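Local coordinates for PGRP-Hd - Peptidoglycan recognition protein homologue (PDB 3EP1), which probably recognises bacterial peptidoglycan in the innate immunity of a thermophilic worm, through a domain of the N-acetylmuramoyl-L-alanine amidase family, at residues Phe30-Gly35 with Ile78-Leu83; Val6-Trp11 with Ala65-Asp70; Gly88-Gly93 with Gln129-Lys134. All coordinates share one frame; numbering follows the deposited sequence.

Interaction 1: Phe30-Gly35 with Ile78-Leu83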
# COMPACT_ATOMS: atom_id res chain seq x y z
N PHE A 30 -0.47 -14.42 9.56
CA PHE A 30 0.14 -15.72 9.80
C PHE A 30 1.14 -16.06 8.71
O PHE A 30 0.79 -16.10 7.54
CB PHE A 30 -0.94 -16.81 9.89
CG PHE A 30 -1.79 -16.71 11.12
CD1 PHE A 30 -1.23 -16.88 12.38
CD2 PHE A 30 -3.14 -16.40 11.01
CE1 PHE A 30 -2.01 -16.74 13.53
CE2 PHE A 30 -3.93 -16.26 12.16
CZ PHE A 30 -3.36 -16.43 13.42
N LEU A 31 2.39 -16.32 9.12
CA LEU A 31 3.46 -16.65 8.18
C LEU A 31 3.72 -18.14 8.03
O LEU A 31 3.96 -18.85 9.01
CB LEU A 31 4.76 -15.96 8.60
CG LEU A 31 5.05 -14.56 8.05
CD1 LEU A 31 6.43 -14.11 8.52
CD2 LEU A 31 5.02 -14.57 6.53
N TRP A 32 3.67 -18.62 6.79
CA TRP A 32 3.90 -20.02 6.48
C TRP A 32 4.89 -20.12 5.34
O TRP A 32 4.83 -19.33 4.41
CB TRP A 32 2.62 -20.71 6.03
CG TRP A 32 1.61 -20.89 7.08
CD1 TRP A 32 0.72 -19.97 7.54
CD2 TRP A 32 1.35 -22.10 7.81
NE1 TRP A 32 -0.08 -20.52 8.51
CE2 TRP A 32 0.28 -21.83 8.69
CE3 TRP A 32 1.91 -23.39 7.79
CZ2 TRP A 32 -0.24 -22.80 9.56
CZ3 TRP A 32 1.39 -24.35 8.65
CH2 TRP A 32 0.33 -24.05 9.52
N GLN A 33 5.79 -21.09 5.41
CA GLN A 33 6.77 -21.29 4.35
C GLN A 33 6.23 -22.42 3.47
O GLN A 33 5.59 -23.34 3.98
CB GLN A 33 8.10 -21.72 4.95
CG GLN A 33 8.16 -23.18 5.34
CD GLN A 33 9.47 -23.58 5.98
OE1 GLN A 33 10.54 -23.28 5.46
NE2 GLN A 33 9.39 -24.26 7.12
N THR A 34 6.48 -22.35 2.17
CA THR A 34 6.01 -23.41 1.29
C THR A 34 6.88 -24.66 1.48
O THR A 34 6.51 -25.76 1.07
CB THR A 34 5.98 -22.97 -0.19
OG1 THR A 34 7.28 -22.53 -0.61
CG2 THR A 34 4.98 -21.84 -0.37
N GLY A 35 8.03 -24.48 2.11
CA GLY A 35 8.89 -25.61 2.41
C GLY A 35 10.06 -25.92 1.50
O GLY A 35 10.15 -25.43 0.37
N ILE A 78 -6.54 -21.47 -3.54
CA ILE A 78 -5.19 -21.52 -2.98
C ILE A 78 -5.38 -21.04 -1.52
O ILE A 78 -6.17 -20.14 -1.27
CB ILE A 78 -4.23 -20.60 -3.80
CG1 ILE A 78 -2.78 -20.87 -3.41
CG2 ILE A 78 -4.60 -19.13 -3.63
CD1 ILE A 78 -1.78 -20.19 -4.32
N LYS A 79 -4.68 -21.68 -0.58
CA LYS A 79 -4.79 -21.39 0.86
C LYS A 79 -4.47 -20.00 1.40
O LYS A 79 -5.07 -19.56 2.38
CB LYS A 79 -3.93 -22.38 1.65
CG LYS A 79 -4.29 -23.83 1.50
CD LYS A 79 -3.32 -24.69 2.29
CE LYS A 79 -3.57 -26.16 2.05
NZ LYS A 79 -2.48 -26.99 2.63
N TYR A 80 -3.53 -19.32 0.77
CA TYR A 80 -3.12 -18.02 1.26
C TYR A 80 -3.70 -16.78 0.59
O TYR A 80 -4.16 -16.83 -0.55
CB TYR A 80 -1.60 -17.96 1.24
CG TYR A 80 -0.96 -19.22 1.79
CD1 TYR A 80 -0.58 -20.26 0.94
CD2 TYR A 80 -0.75 -19.37 3.16
CE1 TYR A 80 -0.00 -21.43 1.45
CE2 TYR A 80 -0.17 -20.54 3.67
CZ TYR A 80 0.20 -21.56 2.81
OH TYR A 80 0.79 -22.70 3.31
N ASN A 81 -3.68 -15.67 1.33
CA ASN A 81 -4.17 -14.38 0.84
C ASN A 81 -3.13 -13.76 -0.09
O ASN A 81 -3.48 -13.03 -1.01
CB ASN A 81 -4.42 -13.44 2.02
CG ASN A 81 -5.60 -13.85 2.86
OD1 ASN A 81 -6.74 -13.56 2.53
ND2 ASN A 81 -5.33 -14.55 3.96
N PHE A 82 -1.86 -14.04 0.20
CA PHE A 82 -0.73 -13.53 -0.58
C PHE A 82 0.45 -14.48 -0.45
O PHE A 82 0.54 -15.26 0.49
CB PHE A 82 -0.28 -12.16 -0.07
CG PHE A 82 -1.30 -11.07 -0.25
CD1 PHE A 82 -2.14 -10.72 0.80
CD2 PHE A 82 -1.42 -10.41 -1.46
CE1 PHE A 82 -3.09 -9.72 0.64
CE2 PHE A 82 -2.37 -9.42 -1.64
CZ PHE A 82 -3.20 -9.07 -0.58
N LEU A 83 1.38 -14.39 -1.40
CA LEU A 83 2.58 -15.21 -1.38
C LEU A 83 3.73 -14.31 -1.83
O LEU A 83 3.54 -13.43 -2.66
CB LEU A 83 2.45 -16.41 -2.32
CG LEU A 83 1.27 -17.37 -2.12
CD1 LEU A 83 0.04 -16.82 -2.83
CD2 LEU A 83 1.62 -18.74 -2.67
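Trp-32 and Tyr-80 are the only pair in close contact between 30-35 and 78-83, and it is van der Waals and aromatic, with no hydrogen bond across. The backbones stay well apart, with Trp-32 CA and Tyr-80 CA 9.0 Å from each other, so the two side chains, each leaving its backbone toward the other segment, bridge the distance.

The van der Waals part centres on the CE2 side of the phenol. Tyr-80 CE2 lies 3.7 Å from Trp-32 CB and 3.9 Å from Trp-32 CG, while Tyr-80 OH comes alongside the same methylene, 3.8 Å from Trp-32 CB. The tyrosine thus reaches the root of the indole, not its six-membered end. Lys-79 CB covers one face of the tyrosine ring near its rim.

The aromatic part is oblique. The five-membered ring of Trp-32 and the ring of Tyr-80 have centroids 5.8 Å apart and planes inclined at 50°, neither a parallel stack nor a T. Chi1 of -69° sets the Trp-32 ring beside its own backbone N, and the two side chains then cross at nearly a right angle. Were Tyr-80 exchanged for alanine, the phenol cover over Trp-32 CB and CG would be gone, which is likely to open a gap there and give the indole more freedom to turn.

Backbone bonds to Val-113 and Val-115 fix Trp-32 on strand 26-33. In zinc amidases of this fold, a metal-binding histidine probably corresponds to Trp-32 and a tyrosine probably to Tyr-80; the tryptophan is consistent with a site lacking the usual zinc ligand.

Interaction 2: Val6-Trp11 with Ala65-Asp70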
# COMPACT_ATOMS: atom_id res chain seq x y z
N VAL A 6 1.38 -8.99 -7.97
CA VAL A 6 0.98 -9.78 -9.13
C VAL A 6 -0.44 -10.34 -8.96
O VAL A 6 -0.69 -11.17 -8.09
CB VAL A 6 1.97 -10.94 -9.39
CG1 VAL A 6 1.52 -11.74 -10.59
CG2 VAL A 6 3.37 -10.40 -9.62
N PRO A 7 -1.38 -9.90 -9.80
CA PRO A 7 -2.78 -10.34 -9.75
C PRO A 7 -2.97 -11.81 -10.11
O PRO A 7 -2.14 -12.40 -10.79
CB PRO A 7 -3.46 -9.40 -10.74
CG PRO A 7 -2.42 -9.27 -11.80
CD PRO A 7 -1.15 -9.07 -11.01
N ARG A 8 -4.09 -12.37 -9.64
CA ARG A 8 -4.44 -13.77 -9.88
C ARG A 8 -4.30 -14.16 -11.35
O ARG A 8 -3.70 -15.18 -11.68
CB ARG A 8 -5.88 -14.05 -9.46
CG ARG A 8 -6.16 -13.96 -7.97
CD ARG A 8 -7.65 -14.15 -7.69
NE ARG A 8 -8.11 -15.50 -8.01
CZ ARG A 8 -7.93 -16.56 -7.22
NH1 ARG A 8 -7.30 -16.42 -6.06
NH2 ARG A 8 -8.38 -17.75 -7.58
N GLN A 9 -4.86 -13.34 -12.22
CA GLN A 9 -4.82 -13.62 -13.65
C GLN A 9 -3.41 -13.65 -14.25
O GLN A 9 -3.21 -14.26 -15.30
CB GLN A 9 -5.69 -12.63 -14.42
CG GLN A 9 -5.63 -12.86 -15.91
CD GLN A 9 -6.83 -12.32 -16.67
OE1 GLN A 9 -6.98 -12.59 -17.87
NE2 GLN A 9 -7.69 -11.55 -15.99
N GLN A 10 -2.44 -13.01 -13.61
CA GLN A 10 -1.09 -13.00 -14.16
C GLN A 10 -0.45 -14.37 -13.98
O GLN A 10 0.45 -14.73 -14.73
CB GLN A 10 -0.23 -11.90 -13.51
CG GLN A 10 0.85 -11.32 -14.43
CD GLN A 10 1.14 -9.84 -14.14
OE1 GLN A 10 0.26 -8.98 -14.25
NE2 GLN A 10 2.38 -9.54 -13.79
N TRP A 11 -0.90 -15.14 -12.98
CA TRP A 11 -0.34 -16.48 -12.82
C TRP A 11 -1.34 -17.54 -13.27
O TRP A 11 -1.22 -18.71 -12.91
CB TRP A 11 0.14 -16.76 -11.38
CG TRP A 11 -0.80 -16.48 -10.24
CD1 TRP A 11 -0.95 -15.30 -9.58
CD2 TRP A 11 -1.67 -17.42 -9.60
NE1 TRP A 11 -1.85 -15.45 -8.55
CE2 TRP A 11 -2.31 -16.74 -8.54
CE3 TRP A 11 -1.96 -18.78 -9.81
CZ2 TRP A 11 -3.23 -17.36 -7.69
CZ3 TRP A 11 -2.88 -19.40 -8.96
CH2 TRP A 11 -3.51 -18.69 -7.92
N ALA A 65 0.78 -24.15 -9.30
CA ALA A 65 0.90 -25.52 -8.80
C ALA A 65 0.32 -25.65 -7.39
O ALA A 65 -0.28 -26.66 -7.05
CB ALA A 65 2.36 -25.95 -8.79
N LEU A 66 0.53 -24.63 -6.57
CA LEU A 66 0.03 -24.66 -5.20
C LEU A 66 -1.49 -24.63 -5.24
O LEU A 66 -2.15 -25.40 -4.55
CB LEU A 66 0.56 -23.46 -4.40
CG LEU A 66 2.03 -23.53 -3.98
CD1 LEU A 66 2.50 -22.16 -3.48
CD2 LEU A 66 2.19 -24.59 -2.90
N GLN A 67 -2.04 -23.75 -6.07
CA GLN A 67 -3.49 -23.68 -6.16
C GLN A 67 -4.02 -25.07 -6.49
O GLN A 67 -4.88 -25.58 -5.79
CB GLN A 67 -3.94 -22.68 -7.23
CG GLN A 67 -5.45 -22.54 -7.30
CD GLN A 67 -5.91 -21.65 -8.42
OE1 GLN A 67 -5.50 -21.81 -9.57
NE2 GLN A 67 -6.79 -20.70 -8.10
N ASP A 68 -3.50 -25.67 -7.55
CA ASP A 68 -3.93 -27.01 -7.95
C ASP A 68 -3.93 -27.99 -6.79
O ASP A 68 -4.88 -28.76 -6.60
CB ASP A 68 -3.02 -27.55 -9.06
CG ASP A 68 -3.23 -26.84 -10.38
OD1 ASP A 68 -2.40 -27.06 -11.29
OD2 ASP A 68 -4.21 -26.08 -10.51
N ALA A 69 -2.85 -27.96 -6.01
CA ALA A 69 -2.69 -28.83 -4.86
C ALA A 69 -3.76 -28.54 -3.81
O ALA A 69 -4.29 -29.45 -3.18
CB ALA A 69 -1.30 -28.65 -4.25
N ASP A 70 -4.08 -27.27 -3.64
CA ASP A 70 -5.07 -26.90 -2.65
C ASP A 70 -6.47 -27.34 -3.07
O ASP A 70 -7.25 -27.79 -2.24
CB ASP A 70 -5.00 -25.39 -2.38
CG ASP A 70 -3.68 -24.98 -1.74
OD1 ASP A 70 -3.48 -23.78 -1.47
OD2 ASP A 70 -2.83 -25.86 -1.51
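Gln-67 is the one residue of 65-70 that touches 6-11, meeting Arg-8 and Trp-11. Through it the N-terminal region, with its short 3-10 segment 8-10, is packed against helix 59-72. Ala-65 and Leu-66 open the helical turn that presents it.

Gln-67 comes next. With CG anti to the backbone N (chi1 -177°) and the chain extended beyond it, the amide is carried out to the CZ3 and CH2 atoms of the indole. Gln-67 OE1 approaches Trp-11 CZ3 to 3.6 Å, Gln-67 CD lies 3.8 Å from Trp-11 CH2, and Gln-67 CB rests 3.9 Å from Trp-11 CZ3. Ring and amide planes stand 59° apart, so this is oblique packing. Gln-67 NE2 also comes within 3.4 Å of Arg-8 NH2, but both are donors and no bond joins them.

Further on, Asp-70 faces elsewhere: its OD1 receives the backbone N of Lys-79.

On the opposing segment, Trp-11 is held by NE1 bonding to Glu-92 O. The backbone N of Trp-11 bonds to Arg-8 O at 3.1 Å, an oxygen that also lies above the indole plane, offset toward the ring's rim.

The closeness of two donors is explained by shared acceptors. Asp-77 takes Arg-8 NH1 in a salt bridge on OD2 and Gln-67 NE2 on OD1, and Ile-14 O accepts Gln-67 NE2 as well as a weak bond from Arg-8 NH2. Arg-8 NH1 also gives a hydrogen bond to Gly-93 O. The polar ends are therefore joined through third parties, and Asp-77 probably offsets the arginine's charge beside the buried amide.

Interaction 3: Gly88-Gly93 with Gln129-Lys134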
# COMPACT_ATOMS: atom_id res chain seq x y z
N GLY A 88 11.48 -10.76 -3.72
CA GLY A 88 10.58 -9.69 -3.33
C GLY A 88 9.30 -9.52 -4.13
O GLY A 88 8.58 -8.54 -3.95
N VAL A 89 9.01 -10.47 -5.01
CA VAL A 89 7.80 -10.40 -5.82
C VAL A 89 6.60 -10.85 -4.98
O VAL A 89 6.63 -11.92 -4.38
CB VAL A 89 7.92 -11.30 -7.07
CG1 VAL A 89 6.67 -11.18 -7.93
CG2 VAL A 89 9.17 -10.91 -7.87
N ILE A 90 5.54 -10.05 -4.95
CA ILE A 90 4.34 -10.39 -4.19
C ILE A 90 3.24 -10.88 -5.12
O ILE A 90 2.92 -10.22 -6.11
CB ILE A 90 3.80 -9.17 -3.42
CG1 ILE A 90 4.86 -8.61 -2.48
CG2 ILE A 90 2.58 -9.57 -2.62
CD1 ILE A 90 4.40 -7.38 -1.68
N TYR A 91 2.64 -12.03 -4.81
CA TYR A 91 1.57 -12.57 -5.64
C TYR A 91 0.24 -12.57 -4.92
O TYR A 91 0.15 -12.90 -3.74
CB TYR A 91 1.86 -14.02 -6.08
CG TYR A 91 3.14 -14.20 -6.85
CD1 TYR A 91 4.34 -14.43 -6.19
CD2 TYR A 91 3.16 -14.11 -8.24
CE1 TYR A 91 5.53 -14.58 -6.88
CE2 TYR A 91 4.35 -14.26 -8.95
CZ TYR A 91 5.53 -14.50 -8.27
OH TYR A 91 6.72 -14.66 -8.95
N GLU A 92 -0.81 -12.23 -5.65
CA GLU A 92 -2.12 -12.21 -5.06
C GLU A 92 -2.69 -13.62 -5.00
O GLU A 92 -2.74 -14.32 -6.01
CB GLU A 92 -3.07 -11.30 -5.85
CG GLU A 92 -4.51 -11.41 -5.37
CD GLU A 92 -5.50 -10.67 -6.22
OE1 GLU A 92 -5.24 -10.46 -7.42
OE2 GLU A 92 -6.57 -10.31 -5.68
N GLY A 93 -3.10 -14.04 -3.81
CA GLY A 93 -3.70 -15.35 -3.66
C GLY A 93 -5.18 -15.03 -3.60
O GLY A 93 -5.76 -14.58 -4.58
N GLN A 129 12.07 -9.87 2.76
CA GLN A 129 11.68 -9.15 3.97
C GLN A 129 11.06 -7.80 3.67
O GLN A 129 10.04 -7.44 4.25
CB GLN A 129 12.89 -8.93 4.87
CG GLN A 129 13.31 -10.16 5.65
CD GLN A 129 14.54 -9.90 6.48
OE1 GLN A 129 14.60 -8.93 7.23
NE2 GLN A 129 15.53 -10.77 6.35
N ASP A 130 11.68 -7.04 2.76
CA ASP A 130 11.16 -5.72 2.40
C ASP A 130 9.78 -5.82 1.77
O ASP A 130 8.93 -4.97 2.03
CB ASP A 130 12.12 -5.01 1.45
CG ASP A 130 13.48 -4.76 2.07
OD1 ASP A 130 14.50 -4.96 1.39
OD2 ASP A 130 13.54 -4.36 3.26
N ALA A 131 9.56 -6.83 0.94
CA ALA A 131 8.27 -7.02 0.30
C ALA A 131 7.26 -7.33 1.39
O ALA A 131 6.15 -6.80 1.40
CB ALA A 131 8.32 -8.18 -0.71
N LEU A 132 7.67 -8.18 2.32
CA LEU A 132 6.82 -8.55 3.44
C LEU A 132 6.46 -7.27 4.19
O LEU A 132 5.30 -7.02 4.48
CB LEU A 132 7.56 -9.50 4.38
CG LEU A 132 6.86 -9.85 5.70
CD1 LEU A 132 5.38 -10.13 5.46
CD2 LEU A 132 7.54 -11.06 6.32
N SER A 133 7.48 -6.47 4.47
CA SER A 133 7.29 -5.21 5.17
C SER A 133 6.34 -4.29 4.41
O SER A 133 5.44 -3.70 5.00
CB SER A 133 8.63 -4.51 5.37
OG SER A 133 8.46 -3.34 6.15
N LYS A 134 6.55 -4.18 3.10
CA LYS A 134 5.70 -3.32 2.27
C LYS A 134 4.24 -3.77 2.27
O LYS A 134 3.34 -2.95 2.42
CB LYS A 134 6.23 -3.30 0.83
CG LYS A 134 5.42 -2.42 -0.13
CD LYS A 134 6.04 -2.39 -1.54
CE LYS A 134 6.08 -3.78 -2.14
NZ LYS A 134 7.00 -3.89 -3.30
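Ile-90 meets Ala-131 and Lys-134 of helix 126-141, and its longer branch accounts for most of the side-chain packing. Ile-90 CB points toward the helix from strand 90-92. From there chi1 of -58° sends CG1 to the side of the backbone N, where it lies 3.9 Å from Ala-131 CB, an ordinary apolar contact. The branch then runs on extended (chi2 179°) to CD1, the tip. This methyl has two neighbours: Ala-131 O at 3.6 Å, a backbone oxygen of the helix, and Lys-134 CE at 4.0 Å, one turn further along. Ile-90 thus lies against the helix surface, touching Ala-131 and the aliphatic stem of the lysine.

Lys-134 reaches this place because its chain is bent at chi3; the two side chains run obliquely to one another. It also packs on Ile-137 of the second subunit, so the lysine belongs to both this contact and the dimer interface.

Ala-131 CB has a second partner in Gly-88, whose O is 3.3 Å away and whose CA is 3.8 Å away. The alpha carbons, Gly-88 CA and Ala-131 CA, are only 5.1 Å apart, so helix and chain approach each other closely here. Gly-88 has a positive phi of 82°; a side chain there would press on the carbonyl oxygen of the preceding residue and lie close to the alanine methyl. The neighbouring turn is tied by Val-89 N to Asp-85 OD1.

Nothing in this contact is hydrogen-bonded or charge-paired across the segments. Cohesion rests on shape: a glycine and an alanine bring backbone close to helix, and aliphatic carbons pack beside them. The contact between helix 126-141 and strand 90-92, the outermost of the sheet's regular strands, is one of close packing and buried methyls, not of directional bonds.

How the interactions relate
All three contacts gather round one mixed sheet, with centres 11 to 15 Å apart. Interactions 1 and 2 interlock along the chain, their segments alternating, whereas interaction 3 follows both in sequence. Helix 59-72 of interaction 2 lies between strands 26-33 and 82-84 of interaction 1 in the chain and packs on the latter, Leu-66 CD1 being 3.6 Å from Leu-83 CD2. Antiparallel strands 82-84 and 90-92 join interactions 1 and 3 through Leu-83 O and Tyr-91 N, 2.7 Å apart. Val-6 bonds by its backbone to Ile-90 and Glu-92, so that helix 59-72 in interaction 2 and helix 126-141 in interaction 3 meet segments paired with each other.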